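Local coordinates for uric acid degradation bifunctional protein TTL (Arabidopsis thaliana, PDB 2Q37) that converts 5-hydroxyisourate, by hydrolysis and then stereoselective decarboxylation, into (S)-allantoin in plant urate degradation, the second step being the work of the N-terminal domain described here, at residues 32-37 with 60-65; 133-136 with 142-145; 148-153 with 160-165. All coordinates share one frame; numbering follows the deposited sequence.

Contact 1. Residues 32-37 with 60-65; sequences VCCGSS and DIWFNQ
A buried sulfur-aromatic contact joins Cys34, in the loop that leads into helix 37-44, to Trp62 near the end of helix 51-64, and Ser36, the N-cap of helix 37-44, adds its CB. The indole meets the loop with the CE3-CZ3 side of its six-membered ring. Trp62 CZ3 lies 3.7 Å from Cys34 SG, and the neighbouring ring atom Trp62 CE3 is 3.9 Å from the same sulfur. Measured from the ring centroid, Cys34 SG stands 4.3 Å away and 37° off the normal, an oblique approach. Ser36 comes in differently: its CB sits near the indole plane, 4.0 Å from Trp62 CZ3 at the ring edge. With CG of Trp62 trans to the backbone N (chi1 177°), the benzo ring is carried out to the loop, while its NE1 at the other end donates a hydrogen bond to Ala163 O of helix 155-178. That bond and a ring stack with Trp71 hold the indole from other directions, which should limit its rotation. Within helix 51-64, Trp62 CD1 also rests 3.8 Å above the plane of the Phe63 ring, over its centre. Ser36 turns only its CB to the tryptophan; its OG accepts from the backbone N of Phe39. The loop belongs to the region required for BRI1 binding, and Cys34 lies about 7 Å, side chain to side chain, from the catalytic His78. The whole combines a sulfur-aromatic pair with a serine N-cap, in the interior of an all-helical OHCU decarboxylase domain.

Contact 2. Residues 133-136 with 142-145; sequences ICAS and EMLH. With 3AL (1-[(4S)-2,5-dioxoimidazolidin-4-yl]urea), chain B.
The extended backbone of 133-135 passes alongside helix 140-150, approaching it most nearly where the CA atoms of Ala135 and Met143 are 7.8 Å apart. Within 142-145 this buried apolar contact is made by Met143, present as selenomethionine; Ala146 and Arg150 extend the helix side under Ile133. The selenium fits against two side chains of the loop: Met143 SE is 3.6 Å from Ile133 CG2 and 3.5 Å from Ala135 CB. The chain bends at its last torsion (chi3 -101°), and this brings the methyl Met143 CE back against the loop, also 3.5 Å from Ala135 CB. Ile133 touches with both branches, CG2 on the selenium and, more loosely, Ile133 CD1 on Met143 CG at 4.2 Å. Ile81, from another loop of the pocket, packs on both Ile133 and Met143.

The same loop lines the OHCU decarboxylase active site, where the product (S)-allantoin is bound. It turns its peptide groups to the ligand and the side chains of Ile133 and Ala135 to Met143, which lies beside the binding edge as a second-shell residue. Ile133 grips the ligand twice. Ile133 N donates to the ureido oxygen O2 of the ligand at 2.9 Å (160° at the hydrogen), and Ile133 O accepts from ring atom N9 of the ligand at 2.9 Å, with a similarly straight bond. Glu100 OE1 and the carbonyl oxygens of Phe131 and Pro79 also hydrogen-bond the ligand. Two residues on from Ile133, Ala135 N reaches the ring carbonyl oxygen O8 of the ligand at 3.1 Å, nearly linear at 172°.

Contact 3. Residues 148-153 with 160-165; sequences KERYEN and EIAAME
Arg150 and Ile161 face each other across an alpha-alpha hairpin, in which helix 140-150 runs into a type I turn from Arg150 to Asn153 and the chain returns as helix 155-178. From CB, pointing at the second helix, the arginine chain leaves with CG trans to its own carbonyl carbon (chi1 -74°) and bends at chi3 (53°), which lays the guanidinium beneath the isoleucine. Arg150 NE lies 3.8 Å from Ile161 CG2 and forms a salt bridge with Glu158. Arg150 CZ is nearer, for Ile161 CG2 sits 3.5 Å above the guanidinium plane, over its centre, a methyl on a flat cation. Arg150 NH1 is hydrogen-bonded to Ile132 O and packs 3.8 Å from Glu165 CG. Arg150 NH2 approaches Ala162 N at 4.1 Å and has a weak bond to Tyr123 OH. A leucine in place of Arg150 would probably leave Glu158 without its opposite charge and the carbonyl of Ile132 without this donor. Glu165 brings an opposite charge near, but the charged atoms do not touch: the guanidinium and carboxylate planes are turned 56° apart, and any attraction is of longer range. Glu165 gives OE2 to Lys168 and OE1 to the backbone N of Cys134, which probably helps to fix the allantoin-binding loop, and Arg150 NH1 remains 5.0 Å from Glu165 OE1.

Contacts 1 and 2 are fully buried, whereas contact 3 is only partly so, and their chemistry follows: sulfur against indole in the first, a methionine (here selenomethionine) against aliphatic carbons in the second, a guanidinium under a methyl, with one salt bridge and neutral oxygen partners at its rim, in the third. Contacts 2 and 3 share helix 140-150 and lie 11 Å apart between centres; contact 2 includes the ligand loop, and contact 3 adjoins it through Glu165 and Arg150. Contact 1 sits about 21 Å from contact 2, centre to centre, on the opposite side of the chain's centre. Helix 155-178 lies between these two regions: one of its carbonyls receives the indole of contact 1, while a carboxylate two residues on serves the loop of contact 2.

Contact 1. Residues 32-37 with 60-65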
ATOM      1  N   VAL A  32      -5.509   1.178 -20.505  1.00 85.93           N
ATOM      2  CA  VAL A  32      -6.635   0.259 -20.646  1.00 86.07           C
ATOM      3  C   VAL A  32      -6.173  -1.158 -20.257  1.00 86.81           C
ATOM      4  O   VAL A  32      -6.945  -1.948 -19.717  1.00 87.99           O
ATOM      5  CB  VAL A  32      -7.154   0.252 -22.103  1.00 86.21           C
ATOM      6  CG1 VAL A  32      -8.370  -0.659 -22.216  1.00 86.04           C
ATOM      7  CG2 VAL A  32      -7.496   1.676 -22.547  1.00 84.99           C
ATOM      8  N   CYS A  33      -4.905  -1.464 -20.535  1.00 86.33           N
ATOM      9  CA  CYS A  33      -4.319  -2.758 -20.199  1.00 84.87           C
ATOM     10  C   CYS A  33      -3.691  -2.740 -18.815  1.00 84.06           C
ATOM     11  O   CYS A  33      -2.828  -3.565 -18.522  1.00 84.19           O
ATOM     12  CB  CYS A  33      -3.244  -3.145 -21.207  1.00 84.59           C
ATOM     13  SG  CYS A  33      -3.898  -3.845 -22.714  1.00 88.38           S
ATOM     14  N   CYS A  34      -4.114  -1.793 -17.980  1.00 82.68           N
ATOM     15  CA  CYS A  34      -3.613  -1.641 -16.604  1.00 81.61           C
ATOM     16  C   CYS A  34      -3.896  -0.201 -16.163  1.00 80.09           C
ATOM     17  O   CYS A  34      -3.222   0.735 -16.601  1.00 80.20           O
ATOM     18  CB  CYS A  34      -2.097  -1.925 -16.532  1.00 82.72           C
ATOM     19  SG  CYS A  34      -1.467  -2.539 -14.915  1.00 83.97           S
ATOM     20  N   GLY A  35      -4.896  -0.031 -15.302  1.00 77.31           N
ATOM     21  CA  GLY A  35      -5.267   1.294 -14.835  1.00 74.76           C
ATOM     22  C   GLY A  35      -4.169   2.155 -14.234  1.00 73.57           C
ATOM     23  O   GLY A  35      -4.440   3.260 -13.756  1.00 72.86           O
ATOM     24  N   SER A  36      -2.932   1.660 -14.248  1.00 72.64           N
ATOM     25  CA  SER A  36      -1.802   2.408 -13.700  1.00 71.40           C
ATOM     26  C   SER A  36      -1.179   3.321 -14.753  1.00 71.08           C
ATOM     27  O   SER A  36      -0.666   2.857 -15.779  1.00 70.06           O
ATOM     28  CB  SER A  36      -0.732   1.451 -13.159  1.00 70.82           C
ATOM     29  OG  SER A  36       0.416   2.164 -12.727  1.00 68.42           O
ATOM     30  N   SER A  37      -1.231   4.623 -14.488  1.00 70.43           N
ATOM     31  CA  SER A  37      -0.671   5.622 -15.389  1.00 68.94           C
ATOM     32  C   SER A  37       0.831   5.404 -15.515  1.00 68.56           C
ATOM     33  O   SER A  37       1.384   5.438 -16.617  1.00 69.25           O
ATOM     34  CB  SER A  37      -0.946   7.022 -14.844  1.00 67.95           C
ATOM     35  OG  SER A  37      -2.340   7.242 -14.679  1.00 68.38           O
ATOM     36  N   ASP A  60       8.134  -7.210 -14.298  1.00 42.62           N
ATOM     37  CA  ASP A  60       9.198  -6.607 -13.509  1.00 43.00           C
ATOM     38  C   ASP A  60       8.866  -5.168 -13.162  1.00 42.19           C
ATOM     39  O   ASP A  60       9.097  -4.724 -12.036  1.00 43.42           O
ATOM     40  CB  ASP A  60      10.543  -6.683 -14.236  1.00 45.76           C
ATOM     41  CG  ASP A  60      11.715  -6.339 -13.322  1.00 49.62           C
ATOM     42  OD1 ASP A  60      12.170  -7.247 -12.578  1.00 51.15           O
ATOM     43  OD2 ASP A  60      12.165  -5.162 -13.327  1.00 50.14           O
ATOM     44  N   ILE A  61       8.321  -4.436 -14.119  1.00 39.47           N
ATOM     45  CA  ILE A  61       7.951  -3.061 -13.862  1.00 38.12           C
ATOM     46  C   ILE A  61       6.832  -3.019 -12.806  1.00 37.70           C
ATOM     47  O   ILE A  61       6.876  -2.230 -11.855  1.00 38.61           O
ATOM     48  CB  ILE A  61       7.456  -2.398 -15.143  1.00 38.26           C
ATOM     49  CG1 ILE A  61       8.625  -2.240 -16.110  1.00 39.92           C
ATOM     50  CG2 ILE A  61       6.789  -1.057 -14.826  1.00 38.77           C
ATOM     51  CD1 ILE A  61       8.216  -1.731 -17.489  1.00 39.91           C
ATOM     52  N   TRP A  62       5.846  -3.887 -12.970  1.00 33.87           N
ATOM     53  CA  TRP A  62       4.710  -3.935 -12.066  1.00 32.84           C
ATOM     54  C   TRP A  62       5.094  -4.312 -10.637  1.00 33.70           C
ATOM     55  O   TRP A  62       4.677  -3.655  -9.684  1.00 33.78           O
ATOM     56  CB  TRP A  62       3.663  -4.913 -12.614  1.00 29.51           C
ATOM     57  CG  TRP A  62       2.488  -5.084 -11.736  1.00 26.54           C
ATOM     58  CD1 TRP A  62       2.202  -6.167 -10.954  1.00 23.77           C
ATOM     59  CD2 TRP A  62       1.449  -4.130 -11.502  1.00 23.91           C
ATOM     60  NE1 TRP A  62       1.051  -5.941 -10.244  1.00 23.37           N
ATOM     61  CE2 TRP A  62       0.567  -4.697 -10.560  1.00 23.77           C
ATOM     62  CE3 TRP A  62       1.178  -2.849 -11.998  1.00 24.60           C
ATOM     63  CZ2 TRP A  62      -0.572  -4.027 -10.096  1.00 24.97           C
ATOM     64  CZ3 TRP A  62       0.043  -2.180 -11.544  1.00 25.05           C
ATOM     65  CH2 TRP A  62      -0.819  -2.772 -10.598  1.00 24.25           C
ATOM     66  N   PHE A  63       5.899  -5.358 -10.495  1.00 33.00           N
ATOM     67  CA  PHE A  63       6.326  -5.823  -9.183  1.00 34.26           C
ATOM     68  C   PHE A  63       7.524  -5.097  -8.554  1.00 35.20           C
ATOM     69  O   PHE A  63       7.691  -5.141  -7.338  1.00 35.59           O
ATOM     70  CB  PHE A  63       6.623  -7.323  -9.230  1.00 30.91           C
ATOM     71  CG  PHE A  63       5.399  -8.177  -9.339  1.00 32.39           C
ATOM     72  CD1 PHE A  63       4.433  -8.158  -8.338  1.00 30.97           C
ATOM     73  CD2 PHE A  63       5.197  -8.994 -10.460  1.00 33.94           C
ATOM     74  CE1 PHE A  63       3.275  -8.937  -8.447  1.00 34.38           C
ATOM     75  CE2 PHE A  63       4.042  -9.777 -10.586  1.00 32.59           C
ATOM     76  CZ  PHE A  63       3.075  -9.750  -9.577  1.00 33.35           C
ATOM     77  N   ASN A  64       8.349  -4.428  -9.350  1.00 35.35           N
ATOM     78  CA  ASN A  64       9.506  -3.767  -8.763  1.00 36.90           C
ATOM     79  C   ASN A  64       9.701  -2.285  -9.073  1.00 38.65           C
ATOM     80  O   ASN A  64      10.584  -1.655  -8.491  1.00 38.72           O
ATOM     81  CB  ASN A  64      10.779  -4.514  -9.156  1.00 37.48           C
ATOM     82  CG  ASN A  64      10.641  -6.006  -9.017  1.00 38.17           C
ATOM     83  OD1 ASN A  64      10.277  -6.511  -7.960  1.00 41.18           O
ATOM     84  ND2 ASN A  64      10.933  -6.727 -10.087  1.00 38.22           N
ATOM     85  N   GLN A  65       8.899  -1.710  -9.968  1.00 40.97           N
ATOM     86  CA  GLN A  65       9.086  -0.297 -10.298  1.00 42.47           C
ATOM     87  C   GLN A  65       7.954   0.650  -9.923  1.00 42.61           C
ATOM     88  O   GLN A  65       8.194   1.750  -9.425  1.00 43.91           O
ATOM     89  CB  GLN A  65       9.409  -0.136 -11.784  1.00 43.99           C
ATOM     90  CG  GLN A  65      10.714  -0.783 -12.189  1.00 48.78           C
ATOM     91  CD  GLN A  65      11.814  -0.565 -11.154  1.00 53.81           C
ATOM     92  OE1 GLN A  65      12.131   0.576 -10.778  1.00 53.85           O
ATOM     93  NE2 GLN A  65      12.403  -1.664 -10.687  1.00 56.25           N
TER

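Contact 2. Residues 133-136 with 142-145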
ATOM      1  N   ILE A 133      -9.708  -9.671  -8.587  1.00 25.95           N
ATOM      2  CA  ILE A 133      -9.472 -11.074  -8.874  1.00 27.68           C
ATOM      3  C   ILE A 133      -9.623 -11.229 -10.368  1.00 29.40           C
ATOM      4  O   ILE A 133     -10.508 -10.609 -10.970  1.00 30.01           O
ATOM      5  CB  ILE A 133     -10.525 -11.978  -8.186  1.00 27.14           C
ATOM      6  CG1 ILE A 133     -10.072 -13.443  -8.206  1.00 27.00           C
ATOM      7  CG2 ILE A 133     -11.860 -11.878  -8.919  1.00 25.56           C
ATOM      8  CD1 ILE A 133     -11.115 -14.451  -7.605  1.00 23.64           C
ATOM      9  N   CYS A 134      -8.754 -12.031 -10.968  1.00 29.74           N
ATOM     10  CA  CYS A 134      -8.837 -12.286 -12.391  1.00 31.77           C
ATOM     11  C   CYS A 134     -10.045 -13.215 -12.530  1.00 32.89           C
ATOM     12  O   CYS A 134     -10.046 -14.321 -12.004  1.00 32.88           O
ATOM     13  CB  CYS A 134      -7.557 -12.975 -12.878  1.00 32.67           C
ATOM     14  SG  CYS A 134      -7.464 -13.303 -14.669  1.00 38.03           S
ATOM     15  N   ALA A 135     -11.097 -12.734 -13.188  1.00 35.31           N
ATOM     16  CA  ALA A 135     -12.317 -13.519 -13.418  1.00 37.62           C
ATOM     17  C   ALA A 135     -12.136 -14.167 -14.787  1.00 40.08           C
ATOM     18  O   ALA A 135     -11.328 -13.688 -15.592  1.00 44.24           O
ATOM     19  CB  ALA A 135     -13.511 -12.601 -13.438  1.00 34.93           C
ATOM     20  N   SER A 136     -12.842 -15.243 -15.087  1.00 40.56           N
ATOM     21  CA  SER A 136     -12.637 -15.827 -16.418  1.00 43.15           C
ATOM     22  C   SER A 136     -13.468 -17.048 -16.690  1.00 45.31           C
ATOM     23  O   SER A 136     -14.348 -17.048 -17.556  1.00 49.19           O
ATOM     24  CB  SER A 136     -11.175 -16.177 -16.638  1.00 40.83           C
ATOM     25  OG  SER A 136     -10.664 -15.401 -17.708  1.00 37.44           O
ATOM     26  N   GLU A 142     -18.136 -18.652  -7.112  1.00 39.99           N
ATOM     27  CA  GLU A 142     -16.779 -18.997  -6.716  1.00 39.90           C
ATOM     28  C   GLU A 142     -16.063 -17.736  -6.260  1.00 41.67           C
ATOM     29  O   GLU A 142     -15.341 -17.744  -5.257  1.00 42.13           O
ATOM     30  CB  GLU A 142     -16.016 -19.613  -7.877  1.00 38.23           C
ATOM     31  CG  GLU A 142     -16.723 -20.787  -8.505  1.00 38.97           C
ATOM     32  CD  GLU A 142     -16.056 -21.231  -9.778  1.00 39.00           C
ATOM     33  OE1 GLU A 142     -15.361 -20.397 -10.395  1.00 41.33           O
ATOM     34  OE2 GLU A 142     -16.227 -22.398 -10.174  1.00 38.46           O
HETATM   35  N   MSE A 143     -16.274 -16.645  -6.990  1.00 42.16           N
HETATM   36  CA  MSE A 143     -15.632 -15.383  -6.654  1.00 42.27           C
HETATM   37  C   MSE A 143     -16.159 -14.782  -5.362  1.00 41.39           C
HETATM   38  O   MSE A 143     -15.413 -14.138  -4.644  1.00 41.34           O
HETATM   39  CB  MSE A 143     -15.776 -14.398  -7.808  1.00 44.65           C
HETATM   40  CG  MSE A 143     -14.994 -14.825  -9.038  1.00 47.39           C
HETATM   41 SE   MSE A 143     -14.788 -13.390 -10.330  1.00 55.94          SE
HETATM   42  CE  MSE A 143     -16.167 -13.899 -11.629  1.00 50.92           C
ATOM     43  N   LEU A 144     -17.441 -14.989  -5.066  1.00 41.60           N
ATOM     44  CA  LEU A 144     -18.029 -14.488  -3.821  1.00 40.42           C
ATOM     45  C   LEU A 144     -17.343 -15.255  -2.674  1.00 40.45           C
ATOM     46  O   LEU A 144     -17.014 -14.699  -1.628  1.00 40.74           O
ATOM     47  CB  LEU A 144     -19.540 -14.748  -3.833  1.00 40.81           C
ATOM     48  CG  LEU A 144     -20.498 -14.319  -2.711  1.00 41.67           C
ATOM     49  CD1 LEU A 144     -20.384 -15.276  -1.553  1.00 44.04           C
ATOM     50  CD2 LEU A 144     -20.203 -12.891  -2.276  1.00 42.82           C
ATOM     51  N   HIS A 145     -17.096 -16.535  -2.904  1.00 39.48           N
ATOM     52  CA  HIS A 145     -16.442 -17.376  -1.919  1.00 39.44           C
ATOM     53  C   HIS A 145     -14.974 -16.974  -1.737  1.00 40.00           C
ATOM     54  O   HIS A 145     -14.457 -16.987  -0.612  1.00 40.89           O
ATOM     55  CB  HIS A 145     -16.530 -18.839  -2.347  1.00 39.17           C
ATOM     56  CG  HIS A 145     -15.760 -19.770  -1.466  1.00 41.26           C
ATOM     57  ND1 HIS A 145     -16.160 -20.085  -0.184  1.00 41.31           N
ATOM     58  CD2 HIS A 145     -14.582 -20.411  -1.663  1.00 41.07           C
ATOM     59  CE1 HIS A 145     -15.261 -20.878   0.370  1.00 42.18           C
ATOM     60  NE2 HIS A 145     -14.292 -21.090  -0.504  1.00 41.86           N
TER
HETATM   61  C4  3AL B 200     -11.562  -7.098 -12.678  1.00 34.92           C
HETATM   62  C5  3AL B 200     -11.920  -6.728 -14.028  1.00 34.46           C
HETATM   63  O5  3AL B 200     -12.324  -5.721 -14.551  1.00 37.63           O
HETATM   64  N7  3AL B 200     -11.733  -7.828 -14.888  1.00 36.27           N
HETATM   65  C8  3AL B 200     -11.281  -8.860 -14.080  1.00 36.27           C
HETATM   66  O8  3AL B 200     -11.017  -9.973 -14.518  1.00 34.99           O
HETATM   67  N9  3AL B 200     -11.175  -8.462 -12.749  1.00 36.03           N
HETATM   68  N3  3AL B 200     -12.630  -6.775 -11.733  1.00 32.20           N
HETATM   69  C2  3AL B 200     -12.360  -7.087 -10.314  1.00 28.33           C
HETATM   70  N1  3AL B 200     -13.240  -6.799  -9.538  1.00 30.29           N
HETATM   71  O2  3AL B 200     -11.206  -7.635  -9.981  1.00 26.49           O

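Contact 3. Residues 148-153 with 160-165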
ATOM      1  N   LYS A 148     -15.092 -13.712   0.385  1.00 43.58           N
ATOM      2  CA  LYS A 148     -15.325 -13.982   1.810  1.00 44.44           C
ATOM      3  C   LYS A 148     -14.056 -14.551   2.444  1.00 45.68           C
ATOM      4  O   LYS A 148     -13.675 -14.185   3.562  1.00 46.63           O
ATOM      5  CB  LYS A 148     -16.447 -15.001   2.000  1.00 43.85           C
ATOM      6  CG  LYS A 148     -17.845 -14.448   1.892  1.00 44.27           C
ATOM      7  CD  LYS A 148     -18.850 -15.575   2.028  1.00 43.64           C
ATOM      8  CE  LYS A 148     -20.267 -15.061   1.877  1.00 45.15           C
ATOM      9  NZ  LYS A 148     -21.145 -16.120   1.289  1.00 44.53           N
ATOM     10  N   GLU A 149     -13.416 -15.461   1.722  1.00 45.90           N
ATOM     11  CA  GLU A 149     -12.192 -16.083   2.190  1.00 46.47           C
ATOM     12  C   GLU A 149     -11.161 -14.969   2.418  1.00 46.57           C
ATOM     13  O   GLU A 149     -10.686 -14.760   3.536  1.00 46.91           O
ATOM     14  CB  GLU A 149     -11.680 -17.060   1.123  1.00 48.97           C
ATOM     15  CG  GLU A 149     -10.831 -18.202   1.631  1.00 55.80           C
ATOM     16  CD  GLU A 149     -11.665 -19.393   2.121  1.00 61.31           C
ATOM     17  OE1 GLU A 149     -12.579 -19.187   2.960  1.00 62.41           O
ATOM     18  OE2 GLU A 149     -11.400 -20.539   1.672  1.00 62.56           O
ATOM     19  N   ARG A 150     -10.843 -14.231   1.354  1.00 44.75           N
ATOM     20  CA  ARG A 150      -9.840 -13.169   1.421  1.00 43.12           C
ATOM     21  C   ARG A 150     -10.119 -12.051   2.412  1.00 42.59           C
ATOM     22  O   ARG A 150      -9.198 -11.341   2.827  1.00 40.98           O
ATOM     23  CB  ARG A 150      -9.607 -12.591   0.023  1.00 41.28           C
ATOM     24  CG  ARG A 150      -8.803 -13.530  -0.871  1.00 38.61           C
ATOM     25  CD  ARG A 150      -8.818 -13.100  -2.323  1.00 36.74           C
ATOM     26  NE  ARG A 150      -8.399 -11.715  -2.481  1.00 34.26           N
ATOM     27  CZ  ARG A 150      -8.215 -11.132  -3.654  1.00 33.07           C
ATOM     28  NH1 ARG A 150      -8.408 -11.822  -4.774  1.00 30.70           N
ATOM     29  NH2 ARG A 150      -7.855  -9.855  -3.703  1.00 33.00           N
ATOM     30  N   TYR A 151     -11.377 -11.909   2.800  1.00 41.76           N
ATOM     31  CA  TYR A 151     -11.764 -10.877   3.740  1.00 43.20           C
ATOM     32  C   TYR A 151     -11.013 -11.006   5.086  1.00 43.92           C
ATOM     33  O   TYR A 151     -10.792 -10.016   5.794  1.00 44.02           O
ATOM     34  CB  TYR A 151     -13.272 -10.948   3.975  1.00 43.95           C
ATOM     35  CG  TYR A 151     -13.810  -9.770   4.757  1.00 45.48           C
ATOM     36  CD1 TYR A 151     -13.935  -8.518   4.165  1.00 45.19           C
ATOM     37  CD2 TYR A 151     -14.174  -9.904   6.092  1.00 45.59           C
ATOM     38  CE1 TYR A 151     -14.409  -7.431   4.884  1.00 46.74           C
ATOM     39  CE2 TYR A 151     -14.646  -8.821   6.820  1.00 46.24           C
ATOM     40  CZ  TYR A 151     -14.760  -7.593   6.210  1.00 46.47           C
ATOM     41  OH  TYR A 151     -15.209  -6.517   6.927  1.00 48.64           O
ATOM     42  N   GLU A 152     -10.616 -12.225   5.423  1.00 43.70           N
ATOM     43  CA  GLU A 152      -9.910 -12.498   6.672  1.00 44.80           C
ATOM     44  C   GLU A 152      -8.388 -12.316   6.622  1.00 43.32           C
ATOM     45  O   GLU A 152      -7.687 -12.702   7.559  1.00 44.40           O
ATOM     46  CB  GLU A 152     -10.213 -13.928   7.140  1.00 46.43           C
ATOM     47  CG  GLU A 152     -11.119 -14.025   8.354  1.00 52.34           C
ATOM     48  CD  GLU A 152     -12.515 -13.504   8.092  1.00 54.87           C
ATOM     49  OE1 GLU A 152     -13.109 -13.912   7.070  1.00 57.50           O
ATOM     50  OE2 GLU A 152     -13.019 -12.698   8.913  1.00 56.46           O
ATOM     51  N   ASN A 153      -7.874 -11.757   5.535  1.00 39.89           N
ATOM     52  CA  ASN A 153      -6.438 -11.549   5.402  1.00 36.12           C
ATOM     53  C   ASN A 153      -6.067 -10.199   5.997  1.00 34.33           C
ATOM     54  O   ASN A 153      -6.926  -9.340   6.182  1.00 33.36           O
ATOM     55  CB  ASN A 153      -6.040 -11.567   3.920  1.00 37.34           C
ATOM     56  CG  ASN A 153      -6.088 -12.958   3.312  1.00 38.45           C
ATOM     57  OD1 ASN A 153      -6.268 -13.116   2.103  1.00 39.76           O
ATOM     58  ND2 ASN A 153      -5.913 -13.972   4.141  1.00 38.75           N
ATOM     59  N   GLU A 160      -1.026  -7.612  -1.647  1.00 32.18           N
ATOM     60  CA  GLU A 160      -0.123  -8.373  -2.507  1.00 33.27           C
ATOM     61  C   GLU A 160      -0.890  -9.252  -3.468  1.00 30.39           C
ATOM     62  O   GLU A 160      -0.523  -9.375  -4.631  1.00 29.08           O
ATOM     63  CB  GLU A 160       0.804  -9.273  -1.703  1.00 37.44           C
ATOM     64  CG  GLU A 160       2.049  -8.603  -1.202  1.00 47.24           C
ATOM     65  CD  GLU A 160       3.139  -9.620  -0.907  1.00 51.91           C
ATOM     66  OE1 GLU A 160       2.810 -10.659  -0.280  1.00 53.16           O
ATOM     67  OE2 GLU A 160       4.309  -9.375  -1.307  1.00 52.54           O
ATOM     68  N   ILE A 161      -1.939  -9.875  -2.949  1.00 27.08           N
ATOM     69  CA  ILE A 161      -2.792 -10.747  -3.721  1.00 25.97           C
ATOM     70  C   ILE A 161      -3.485  -9.939  -4.833  1.00 25.34           C
ATOM     71  O   ILE A 161      -3.528 -10.364  -5.981  1.00 25.15           O
ATOM     72  CB  ILE A 161      -3.843 -11.425  -2.796  1.00 25.26           C
ATOM     73  CG1 ILE A 161      -3.135 -12.346  -1.794  1.00 24.01           C
ATOM     74  CG2 ILE A 161      -4.846 -12.222  -3.625  1.00 22.35           C
ATOM     75  CD1 ILE A 161      -4.069 -12.959  -0.738  1.00 22.68           C
ATOM     76  N   ALA A 162      -4.013  -8.771  -4.494  1.00 23.95           N
ATOM     77  CA  ALA A 162      -4.657  -7.943  -5.494  1.00 24.57           C
ATOM     78  C   ALA A 162      -3.652  -7.568  -6.584  1.00 25.48           C
ATOM     79  O   ALA A 162      -4.003  -7.544  -7.772  1.00 24.60           O
ATOM     80  CB  ALA A 162      -5.230  -6.686  -4.858  1.00 22.66           C
ATOM     81  N   ALA A 163      -2.415  -7.278  -6.187  1.00 24.86           N
ATOM     82  CA  ALA A 163      -1.379  -6.879  -7.143  1.00 28.70           C
ATOM     83  C   ALA A 163      -1.118  -7.995  -8.141  1.00 31.77           C
ATOM     84  O   ALA A 163      -0.898  -7.753  -9.330  1.00 31.69           O
ATOM     85  CB  ALA A 163      -0.060  -6.510  -6.406  1.00 26.27           C
HETATM   86  N   MSE A 164      -1.144  -9.218  -7.634  1.00 35.39           N
HETATM   87  CA  MSE A 164      -0.922 -10.410  -8.433  1.00 39.54           C
HETATM   88  C   MSE A 164      -2.133 -10.692  -9.341  1.00 36.86           C
HETATM   89  O   MSE A 164      -1.978 -11.004 -10.523  1.00 34.10           O
HETATM   90  CB  MSE A 164      -0.675 -11.585  -7.499  1.00 47.98           C
HETATM   91  CG  MSE A 164      -0.405 -12.884  -8.204  1.00 61.96           C
HETATM   92 SE   MSE A 164      -0.441 -14.304  -6.905  1.00 84.61          SE
HETATM   93  CE  MSE A 164       0.608 -13.450  -5.467  1.00 72.47           C
ATOM     94  N   GLU A 165      -3.333 -10.607  -8.774  1.00 33.96           N
ATOM     95  CA  GLU A 165      -4.541 -10.805  -9.557  1.00 33.31           C
ATOM     96  C   GLU A 165      -4.565  -9.770 -10.714  1.00 33.95           C
ATOM     97  O   GLU A 165      -4.885 -10.098 -11.858  1.00 31.97           O
ATOM     98  CB  GLU A 165      -5.765 -10.629  -8.671  1.00 30.83           C
ATOM     99  CG  GLU A 165      -5.972 -11.768  -7.718  1.00 30.67           C
ATOM    100  CD  GLU A 165      -6.025 -13.091  -8.441  1.00 32.80           C
ATOM    101  OE1 GLU A 165      -6.851 -13.218  -9.363  1.00 30.04           O
ATOM    102  OE2 GLU A 165      -5.238 -14.006  -8.097  1.00 37.77           O
TER